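Long-range contacts in sporulation inhibitor of replication protein SirA (Bacillus subtilis, PDB 4TPS), which inhibits initiation of DNA replication during sporulation by acting on the initiator DnaA, so preventing overinitiation and enforcing diploidy: residues 69-74 with 122-127; 12-17 with 104-109; 84-89 with 97-102. One frame throughout, in Å; residues are numbered along the deposited sequence.

Interaction 1 (69-74 with 122-127); sequences QRLKMN and FEVLRK
Helices 64-75 and 116-128 meet through Arg-70 and Val-124, their short segments crossing at 134° with axes 10.1 Å apart at closest approach. Val-124 is central to the contact, and its two methyl groups take different partners. CG1 stands anti to the backbone N (chi1 171°) and is thereby turned to the first part of the facing segment, where it meets CB of Arg-70 at 3.8 Å. The same methyl lies 4.1 Å from CD2 of Leu-71, whose side chain runs across it at about a right angle. CG2 serves Asn-74: this side chain slides past the valine in the opposite direction, with CB and the amide ND2 each 3.8 Å from CG2. The polar link is made by water. Arg-70 bends at chi2 (-69°), and its NH1 donates to a water 3.1 Å away lying in the guanidinium plane; the water in turn donates to Val-124 O at 2.9 Å. NH1 also comes within 3.6 Å of Lys-127 O, near the guanidinium plane. Met-67 adds to the packing on Val-124, and Leu-71 reaches Phe-121. This is helix-helix packing with an apolar centre and one water bridge at its side, joining two helices packed beside the antiparallel sheet.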
loop_
_atom_site.group_PDB
_atom_site.type_symbol
_atom_site.label_atom_id
_atom_site.label_comp_id
_atom_site.label_asym_id
_atom_site.label_seq_id
_atom_site.Cartn_x
_atom_site.Cartn_y
_atom_site.Cartn_z
ATOM N N GLN A 69 4.903 11.857 21.143
ATOM C CA GLN A 69 5.760 12.941 21.585
ATOM C C GLN A 69 5.527 14.226 20.806
ATOM O O GLN A 69 5.387 15.315 21.390
ATOM C CB GLN A 69 7.189 12.495 21.536
ATOM C CG GLN A 69 7.422 11.335 22.508
ATOM C CD GLN A 69 8.766 10.626 22.369
ATOM O OE1 GLN A 69 9.327 10.516 21.274
ATOM N NE2 GLN A 69 9.277 10.098 23.500
ATOM N N ARG A 70 5.504 14.093 19.492
ATOM C CA ARG A 70 5.286 15.239 18.634
ATOM C C ARG A 70 3.914 15.887 18.790
ATOM O O ARG A 70 3.791 17.152 18.806
ATOM C CB ARG A 70 5.530 14.841 17.163
ATOM C CG ARG A 70 6.965 14.484 16.828
ATOM C CD ARG A 70 7.841 15.731 16.887
ATOM N NE ARG A 70 9.248 15.485 16.509
ATOM C CZ ARG A 70 9.757 15.636 15.289
ATOM N NH1 ARG A 70 9.015 16.049 14.265
ATOM N NH2 ARG A 70 11.056 15.392 15.091
ATOM N N LEU A 71 2.908 15.053 18.940
ATOM C CA LEU A 71 1.547 15.572 19.186
ATOM C C LEU A 71 1.442 16.329 20.502
ATOM O O LEU A 71 0.876 17.433 20.554
ATOM C CB LEU A 71 0.535 14.426 19.157
ATOM C CG LEU A 71 0.264 13.846 17.754
ATOM C CD1 LEU A 71 -0.375 12.468 17.906
ATOM C CD2 LEU A 71 -0.612 14.779 16.942
ATOM N N LYS A 72 1.944 15.748 21.570
ATOM C CA LYS A 72 1.833 16.395 22.868
ATOM C C LYS A 72 2.566 17.698 22.900
ATOM O O LYS A 72 2.099 18.659 23.522
ATOM C CB LYS A 72 2.381 15.509 23.959
ATOM C CG LYS A 72 1.493 14.309 24.282
ATOM C CD LYS A 72 1.926 13.706 25.613
ATOM C CE LYS A 72 1.941 12.196 25.578
ATOM N NZ LYS A 72 0.664 11.739 25.004
ATOM N N MET A 73 3.690 17.792 22.200
ATOM C CA MET A 73 4.413 19.065 22.133
ATOM C C MET A 73 3.643 20.129 21.363
ATOM O O MET A 73 3.505 21.277 21.815
ATOM C CB MET A 73 5.734 18.886 21.417
ATOM C CG MET A 73 6.770 18.176 22.184
ATOM S SD MET A 73 8.010 17.938 20.925
ATOM C CE MET A 73 8.840 16.588 21.740
ATOM N N ASN A 74 3.137 19.765 20.201
ATOM C CA ASN A 74 2.422 20.680 19.359
ATOM C C ASN A 74 1.068 21.141 19.895
ATOM O O ASN A 74 0.671 22.282 19.643
ATOM C CB ASN A 74 2.210 20.067 18.009
ATOM C CG ASN A 74 1.926 21.115 16.989
ATOM O OD1 ASN A 74 2.796 21.930 16.632
ATOM N ND2 ASN A 74 0.719 21.171 16.567
ATOM N N PHE A 122 -1.995 17.465 10.216
ATOM C CA PHE A 122 -1.207 17.291 8.997
ATOM C C PHE A 122 0.141 17.952 9.179
ATOM O O PHE A 122 1.137 17.463 8.645
ATOM C CB PHE A 122 -1.854 17.877 7.725
ATOM C CG PHE A 122 -3.126 17.166 7.252
ATOM C CD1 PHE A 122 -3.390 15.864 7.570
ATOM C CD2 PHE A 122 -3.983 17.812 6.349
ATOM C CE1 PHE A 122 -4.536 15.235 7.128
ATOM C CE2 PHE A 122 -5.126 17.185 5.890
ATOM C CZ PHE A 122 -5.370 15.861 6.242
ATOM N N GLU A 123 0.198 19.079 9.874
ATOM C CA GLU A 123 1.482 19.761 10.100
ATOM C C GLU A 123 2.418 18.889 10.974
ATOM O O GLU A 123 3.615 18.816 10.705
ATOM C CB GLU A 123 1.270 21.097 10.800
ATOM C CG GLU A 123 2.489 21.969 10.753
ATOM C CD GLU A 123 2.702 22.680 9.397
ATOM O OE1 GLU A 123 3.585 23.559 9.350
ATOM O OE2 GLU A 123 2.038 22.388 8.367
ATOM N N VAL A 124 1.895 18.201 11.988
ATOM C CA VAL A 124 2.742 17.305 12.785
ATOM C C VAL A 124 3.266 16.161 11.870
ATOM O O VAL A 124 4.464 15.887 11.809
ATOM C CB VAL A 124 1.952 16.747 13.957
ATOM C CG1 VAL A 124 2.699 15.646 14.689
ATOM C CG2 VAL A 124 1.572 17.873 14.927
ATOM N N LEU A 125 2.379 15.569 11.115
ATOM C CA LEU A 125 2.707 14.451 10.214
ATOM C C LEU A 125 3.763 14.826 9.166
ATOM O O LEU A 125 4.724 14.109 8.978
ATOM C CB LEU A 125 1.422 13.930 9.512
ATOM C CG LEU A 125 0.443 13.215 10.463
ATOM C CD1 LEU A 125 -0.852 12.924 9.725
ATOM C CD2 LEU A 125 0.990 11.946 10.995
ATOM N N ARG A 126 3.612 15.975 8.537
ATOM C CA ARG A 126 4.494 16.367 7.470
ATOM C C ARG A 126 5.889 16.688 8.018
ATOM O O ARG A 126 6.838 16.588 7.283
ATOM C CB ARG A 126 3.903 17.470 6.596
ATOM C CG ARG A 126 3.983 18.868 7.169
ATOM C CD ARG A 126 3.115 19.819 6.364
ATOM N NE ARG A 126 3.474 21.177 6.756
ATOM C CZ ARG A 126 4.016 22.096 5.958
ATOM N NH1 ARG A 126 4.258 21.879 4.660
ATOM N NH2 ARG A 126 4.307 23.276 6.468
ATOM N N LYS A 127 5.995 17.055 9.300
ATOM C CA LYS A 127 7.307 17.242 9.901
ATOM C C LYS A 127 7.964 15.926 10.388
ATOM O O LYS A 127 9.149 15.853 10.648
ATOM C CB LYS A 127 7.172 18.256 11.044
ATOM C CG LYS A 127 6.842 19.667 10.540
ATOM C CD LYS A 127 6.566 20.581 11.705
ATOM C CE LYS A 127 6.160 21.979 11.279
ATOM N NZ LYS A 127 5.372 22.735 12.326
HETATM O O HOH W 1 6.053 16.753 14.067
#

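Interaction 2 (12-17 with 104-109); sequences YTYLIK and EHMIEI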
loop_
_atom_site.group_PDB
_atom_site.type_symbol
_atom_site.label_atom_id
_atom_site.label_comp_id
_atom_site.label_asym_id
_atom_site.label_seq_id
_atom_site.Cartn_x
_atom_site.Cartn_y
_atom_site.Cartn_z
ATOM N N TYR A 12 -8.175 8.757 5.523
ATOM C CA TYR A 12 -7.340 7.607 5.865
ATOM C C TYR A 12 -5.936 7.954 5.378
ATOM O O TYR A 12 -5.750 8.336 4.205
ATOM C CB TYR A 12 -7.892 6.377 5.180
ATOM C CG TYR A 12 -9.221 5.949 5.709
ATOM C CD1 TYR A 12 -10.361 6.527 5.265
ATOM C CD2 TYR A 12 -9.327 4.944 6.632
ATOM C CE1 TYR A 12 -11.612 6.111 5.721
ATOM C CE2 TYR A 12 -10.529 4.535 7.095
ATOM C CZ TYR A 12 -11.697 5.110 6.631
ATOM O OH TYR A 12 -12.914 4.646 7.198
ATOM N N THR A 13 -4.976 7.886 6.302
ATOM C CA THR A 13 -3.619 8.351 6.043
ATOM C C THR A 13 -2.657 7.222 6.317
ATOM O O THR A 13 -2.722 6.569 7.367
ATOM C CB THR A 13 -3.302 9.585 6.857
ATOM O OG1 THR A 13 -4.276 10.611 6.609
ATOM C CG2 THR A 13 -1.960 10.171 6.509
ATOM N N TYR A 14 -1.861 6.896 5.286
ATOM C CA TYR A 14 -0.830 5.831 5.405
ATOM C C TYR A 14 0.562 6.388 5.145
ATOM O O TYR A 14 0.730 7.370 4.431
ATOM C CB TYR A 14 -1.121 4.712 4.380
ATOM C CG TYR A 14 -2.314 3.852 4.703
ATOM C CD1 TYR A 14 -3.611 4.250 4.345
ATOM C CD2 TYR A 14 -2.148 2.613 5.265
ATOM C CE1 TYR A 14 -4.696 3.423 4.585
ATOM C CE2 TYR A 14 -3.234 1.766 5.522
ATOM C CZ TYR A 14 -4.506 2.186 5.195
ATOM O OH TYR A 14 -5.566 1.392 5.432
ATOM N N LEU A 15 1.545 5.740 5.785
ATOM C CA LEU A 15 2.948 6.055 5.629
ATOM C C LEU A 15 3.496 5.114 4.536
ATOM O O LEU A 15 3.637 3.889 4.767
ATOM C CB LEU A 15 3.668 5.840 6.944
ATOM C CG LEU A 15 5.112 6.289 6.976
ATOM C CD1 LEU A 15 5.279 7.701 6.471
ATOM C CD2 LEU A 15 5.710 6.118 8.364
ATOM N N ILE A 16 3.694 5.659 3.354
ATOM C CA ILE A 16 4.041 4.847 2.160
ATOM C C ILE A 16 5.568 4.622 2.143
ATOM O O ILE A 16 6.359 5.514 2.431
ATOM C CB ILE A 16 3.611 5.537 0.847
ATOM C CG1 ILE A 16 2.136 5.963 0.868
ATOM C CG2 ILE A 16 3.925 4.660 -0.379
ATOM C CD1 ILE A 16 1.183 4.842 1.142
ATOM N N LYS A 17 5.977 3.388 1.826
ATOM C CA LYS A 17 7.381 3.132 1.641
ATOM C C LYS A 17 7.923 3.884 0.466
ATOM O O LYS A 17 7.285 4.020 -0.614
ATOM C CB LYS A 17 7.611 1.646 1.479
ATOM C CG LYS A 17 7.418 0.797 2.726
ATOM C CD LYS A 17 7.721 -0.662 2.469
ATOM C CE LYS A 17 7.673 -1.552 3.705
ATOM N NZ LYS A 17 7.906 -2.953 3.270
ATOM N N GLU A 104 -1.608 0.619 14.215
ATOM C CA GLU A 104 -0.896 -0.252 13.283
ATOM C C GLU A 104 -0.269 0.518 12.087
ATOM O O GLU A 104 0.781 1.201 12.271
ATOM C CB GLU A 104 -1.759 -1.514 12.933
ATOM C CG GLU A 104 -1.736 -2.482 14.134
ATOM C CD GLU A 104 -2.909 -3.427 14.260
ATOM O OE1 GLU A 104 -3.329 -3.694 15.412
ATOM O OE2 GLU A 104 -3.367 -3.929 13.221
ATOM N N HIS A 105 -0.839 0.385 10.889
ATOM C CA HIS A 105 -0.307 1.045 9.726
ATOM C C HIS A 105 -1.186 2.158 9.290
ATOM O O HIS A 105 -0.884 2.746 8.293
ATOM C CB HIS A 105 -0.127 0.139 8.457
ATOM C CG HIS A 105 1.018 -0.816 8.519
ATOM N ND1 HIS A 105 1.810 -1.067 7.416
ATOM C CD2 HIS A 105 1.510 -1.579 9.523
ATOM C CE1 HIS A 105 2.718 -1.972 7.723
ATOM N NE2 HIS A 105 2.563 -2.295 8.997
ATOM N N MET A 106 -2.213 2.532 10.055
ATOM C CA MET A 106 -3.181 3.496 9.509
ATOM C C MET A 106 -3.362 4.633 10.530
ATOM O O MET A 106 -3.432 4.369 11.735
ATOM C CB MET A 106 -4.547 2.829 9.177
ATOM C CG MET A 106 -5.791 3.726 8.946
ATOM S SD MET A 106 -7.239 2.594 8.784
ATOM C CE MET A 106 -7.659 2.386 10.514
ATOM N N ILE A 107 -3.510 5.829 10.011
ATOM C CA ILE A 107 -4.077 6.978 10.766
ATOM C C ILE A 107 -5.438 7.370 10.175
ATOM O O ILE A 107 -5.597 7.439 8.974
ATOM C CB ILE A 107 -3.107 8.172 10.683
ATOM C CG1 ILE A 107 -1.905 7.865 11.573
ATOM C CG2 ILE A 107 -3.755 9.452 11.209
ATOM C CD1 ILE A 107 -0.739 8.777 11.336
ATOM N N GLU A 108 -6.409 7.668 11.027
ATOM C CA GLU A 108 -7.693 8.121 10.544
ATOM C C GLU A 108 -7.912 9.478 11.202
ATOM O O GLU A 108 -7.687 9.654 12.412
ATOM C CB GLU A 108 -8.802 7.228 10.971
ATOM C CG GLU A 108 -9.176 6.080 10.131
ATOM C CD GLU A 108 -10.522 5.516 10.578
ATOM O OE1 GLU A 108 -11.637 6.111 10.423
ATOM O OE2 GLU A 108 -10.436 4.481 11.158
ATOM N N ILE A 109 -8.376 10.424 10.409
ATOM C CA ILE A 109 -8.684 11.774 10.885
ATOM C C ILE A 109 -10.134 12.112 10.465
ATOM O O ILE A 109 -10.507 11.938 9.319
ATOM C CB ILE A 109 -7.714 12.793 10.351
ATOM C CG1 ILE A 109 -6.283 12.531 10.899
ATOM C CG2 ILE A 109 -8.169 14.214 10.634
ATOM C CD1 ILE A 109 -5.174 13.245 10.163
HETATM O O HOH W 2 1.179 3.223 6.986
#
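Met-106 of strand 106-113 reaches along strand 9-16 between two tyrosines, Tyr-12 and Tyr-14. Its CB sits 4.0 Å from both CE2 and CZ of the Tyr-14 ring. CG leaves anti to the backbone N (chi1 164°), and the chain stays extended through chi2, which carries SD out to a place beside both phenols. There the sulfur lies in the plane of the Tyr-12 ring, at its edge, 3.8 Å from CD2, while on the Tyr-14 side it is 3.9 Å from OH; both are Met-aromatic contacts, the second oblique. The backbones beneath are neighbouring antiparallel strands in the sheet of SirA, with Thr-13 and Ile-107 as a hydrogen-bonded pair: Thr-13 N donates to Ile-107 O at 2.8 Å, and Ile-107 N returns the bond to Thr-13 O at 2.9 Å. Beyond the methionine, Glu-108 runs alongside Tyr-12 in the same direction, its carboxylate only 14° from the ring plane and its CD 3.6 Å from CE2; its OE1 is hydrogen-bonded to His-10. The hydroxyl of Tyr-14 is bonded to His-39 of helix 28-39. Where the strands part, a water accepts from Leu-15 N at 2.8 Å and lies close to His-105 O.

Interaction 3 (84-89 with 97-102); sequences DYIYRI and HATFMM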
loop_
_atom_site.group_PDB
_atom_site.type_symbol
_atom_site.label_atom_id
_atom_site.label_comp_id
_atom_site.label_asym_id
_atom_site.label_seq_id
_atom_site.Cartn_x
_atom_site.Cartn_y
_atom_site.Cartn_z
ATOM N N ASP A 84 -5.571 7.207 24.880
ATOM C CA ASP A 84 -4.502 6.347 24.372
ATOM C C ASP A 84 -4.077 6.769 22.955
ATOM O O ASP A 84 -3.402 7.768 22.784
ATOM C CB ASP A 84 -4.915 4.884 24.435
ATOM C CG ASP A 84 -3.733 3.919 24.162
ATOM O OD1 ASP A 84 -2.541 4.315 24.118
ATOM O OD2 ASP A 84 -4.017 2.751 24.055
ATOM N N TYR A 85 -4.521 6.048 21.941
ATOM C CA TYR A 85 -4.134 6.353 20.548
ATOM C C TYR A 85 -4.998 7.350 19.806
ATOM O O TYR A 85 -4.780 7.579 18.604
ATOM C CB TYR A 85 -3.974 5.050 19.740
ATOM C CG TYR A 85 -5.201 4.210 19.689
ATOM C CD1 TYR A 85 -6.118 4.394 18.688
ATOM C CD2 TYR A 85 -5.440 3.196 20.654
ATOM C CE1 TYR A 85 -7.258 3.620 18.600
ATOM C CE2 TYR A 85 -6.594 2.439 20.598
ATOM C CZ TYR A 85 -7.491 2.659 19.551
ATOM O OH TYR A 85 -8.630 1.943 19.405
ATOM N N ILE A 86 -5.997 7.914 20.501
ATOM C CA ILE A 86 -6.930 8.909 19.969
ATOM C C ILE A 86 -6.611 10.255 20.574
ATOM O O ILE A 86 -6.470 10.394 21.818
ATOM C CB ILE A 86 -8.387 8.529 20.292
ATOM C CG1 ILE A 86 -8.733 7.166 19.731
ATOM C CG2 ILE A 86 -9.353 9.584 19.794
ATOM C CD1 ILE A 86 -9.977 6.525 20.316
ATOM N N TYR A 87 -6.485 11.261 19.698
ATOM C CA TYR A 87 -6.381 12.666 20.077
ATOM C C TYR A 87 -7.536 13.425 19.523
ATOM O O TYR A 87 -7.904 13.240 18.400
ATOM C CB TYR A 87 -5.059 13.277 19.601
ATOM C CG TYR A 87 -3.820 12.795 20.360
ATOM C CD1 TYR A 87 -3.321 11.525 20.176
ATOM C CD2 TYR A 87 -3.155 13.626 21.254
ATOM C CE1 TYR A 87 -2.206 11.108 20.857
ATOM C CE2 TYR A 87 -2.025 13.216 21.929
ATOM C CZ TYR A 87 -1.570 11.944 21.740
ATOM O OH TYR A 87 -0.443 11.535 22.406
ATOM N N ARG A 88 -8.104 14.309 20.323
ATOM C CA ARG A 88 -9.251 15.092 19.897
ATOM C C ARG A 88 -8.953 16.543 20.222
ATOM O O ARG A 88 -8.534 16.852 21.337
ATOM C CB ARG A 88 -10.541 14.582 20.632
ATOM C CG ARG A 88 -11.791 15.437 20.484
ATOM C CD ARG A 88 -12.401 15.352 19.151
ATOM N NE ARG A 88 -13.807 15.787 19.092
ATOM C CZ ARG A 88 -14.261 17.022 19.146
ATOM N NH1 ARG A 88 -15.557 17.151 19.017
ATOM N NH2 ARG A 88 -13.458 18.099 19.298
ATOM N N ILE A 89 -9.203 17.427 19.292
ATOM C CA ILE A 89 -8.955 18.833 19.451
ATOM C C ILE A 89 -10.153 19.684 19.088
ATOM O O ILE A 89 -10.976 19.314 18.263
ATOM C CB ILE A 89 -7.744 19.325 18.624
ATOM C CG1 ILE A 89 -8.019 19.248 17.125
ATOM C CG2 ILE A 89 -6.516 18.515 18.967
ATOM C CD1 ILE A 89 -6.892 19.770 16.291
ATOM N N HIS A 97 -13.305 21.311 14.846
ATOM C CA HIS A 97 -13.047 20.108 15.652
ATOM C C HIS A 97 -12.326 19.074 14.817
ATOM O O HIS A 97 -12.617 18.940 13.657
ATOM C CB HIS A 97 -14.355 19.451 16.155
ATOM C CG HIS A 97 -15.184 20.343 16.987
ATOM N ND1 HIS A 97 -15.066 20.431 18.352
ATOM C CD2 HIS A 97 -16.151 21.205 16.627
ATOM C CE1 HIS A 97 -15.915 21.348 18.803
ATOM N NE2 HIS A 97 -16.594 21.817 17.773
ATOM N N ALA A 98 -11.452 18.301 15.420
ATOM C CA ALA A 98 -10.842 17.152 14.681
ATOM C C ALA A 98 -10.429 16.064 15.631
ATOM O O ALA A 98 -10.020 16.326 16.757
ATOM C CB ALA A 98 -9.656 17.584 13.839
ATOM N N THR A 99 -10.561 14.844 15.143
ATOM C CA THR A 99 -10.163 13.607 15.784
ATOM C C THR A 99 -9.082 12.941 15.004
ATOM O O THR A 99 -9.221 12.823 13.794
ATOM C CB THR A 99 -11.396 12.640 15.905
ATOM O OG1 THR A 99 -12.522 13.345 16.478
ATOM C CG2 THR A 99 -11.061 11.395 16.754
ATOM N N PHE A 100 -8.060 12.468 15.724
ATOM C CA PHE A 100 -6.873 11.759 15.151
ATOM C C PHE A 100 -6.792 10.414 15.824
ATOM O O PHE A 100 -6.780 10.340 17.072
ATOM C CB PHE A 100 -5.636 12.612 15.428
ATOM C CG PHE A 100 -4.313 11.982 15.013
ATOM C CD1 PHE A 100 -3.671 11.083 15.855
ATOM C CD2 PHE A 100 -3.712 12.339 13.819
ATOM C CE1 PHE A 100 -2.442 10.553 15.498
ATOM C CE2 PHE A 100 -2.496 11.793 13.488
ATOM C CZ PHE A 100 -1.877 10.900 14.332
ATOM N N MET A 101 -6.766 9.339 15.043
ATOM C CA MET A 101 -6.635 7.992 15.586
ATOM C C MET A 101 -5.445 7.293 14.902
ATOM O O MET A 101 -5.383 7.235 13.684
ATOM C CB MET A 101 -7.914 7.201 15.265
ATOM C CG MET A 101 -9.186 7.920 15.717
ATOM S SD MET A 101 -10.818 7.305 15.216
ATOM C CE MET A 101 -11.249 6.507 16.788
ATOM N N MET A 102 -4.518 6.749 15.675
ATOM C CA MET A 102 -3.412 6.017 15.090
ATOM C C MET A 102 -3.387 4.569 15.526
ATOM O O MET A 102 -3.362 4.262 16.708
ATOM C CB MET A 102 -2.079 6.753 15.334
ATOM C CG MET A 102 -1.640 6.889 16.714
ATOM S SD MET A 102 -0.066 7.791 16.742
ATOM C CE MET A 102 -0.148 8.252 18.481
#
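Tyr-87 and Phe-100 are directly cross-strand, a hydrogen-bonded pair at the buried middle of two antiparallel strands, their CB atoms 4.3 Å apart. On the same face of the sheet, Ile-89 sets CG1 4.0 Å from CB of Ala-98, and CE1 of Tyr-87 meets the methyl CE of Met-102. Helices 64-75 and 116-128 close over this side: Leu-71 touches Tyr-87 and Phe-100, and Phe-121 packs on Phe-100, Ala-98 and Ile-89. Between the strands, Tyr-87 N donates to Phe-100 O and Phe-100 N to Tyr-87 O, both at 2.8 Å; Ile-89 and Ala-98 exchange a similar pair of bonds. Met-102 N bonds to Tyr-85 O, extending the ladder past the start of the strand.

The other face is more polar. Ile-86 lies alongside Met-101, CD1 against CE at 3.8 Å, and also beside Thr-99, CG2 to CG2. Next comes Arg-88, which crosses Thr-99 with its CD 3.3 Å from OG1. Its bend at chi2 (73°) brings the guanidinium to His-97, diagonally placed on the facing strand. There NH2 donates to ND1 at 3.0 Å, in the imidazole plane but with a bent N-H...N angle of 146°; the two flat groups stand 76° apart. NH2 also makes a weak bond to Ile-89 O. The pair is a beta hairpin within the larger antiparallel sheet, apolar toward the helices and mixed on its reverse.

Strand 106-113 joins interactions 2 and 3: it pairs with strand 9-16 on one side and with strand 96-103 on the other, where Met-101 N approaches Glu-108 O at 2.8 Å, a probable hydrogen bond. Their centres are 14 Å apart. The helices of interaction 1 lie against the apolar face of this sheet. Leu-125 CD2 packs on Ile-107 CD1 at 3.6 Å, and Leu-71 CD1 is 3.7 Å from both Phe-100 CE1 and Tyr-87 CE1. A probable hydrogen bond from Lys-72 NZ to Tyr-87 OH (2.8 Å) also ties interaction 1 to interaction 3. Ile-107, Phe-100 and Leu-125 thus bring all three contacts into one continuous hydrophobic core.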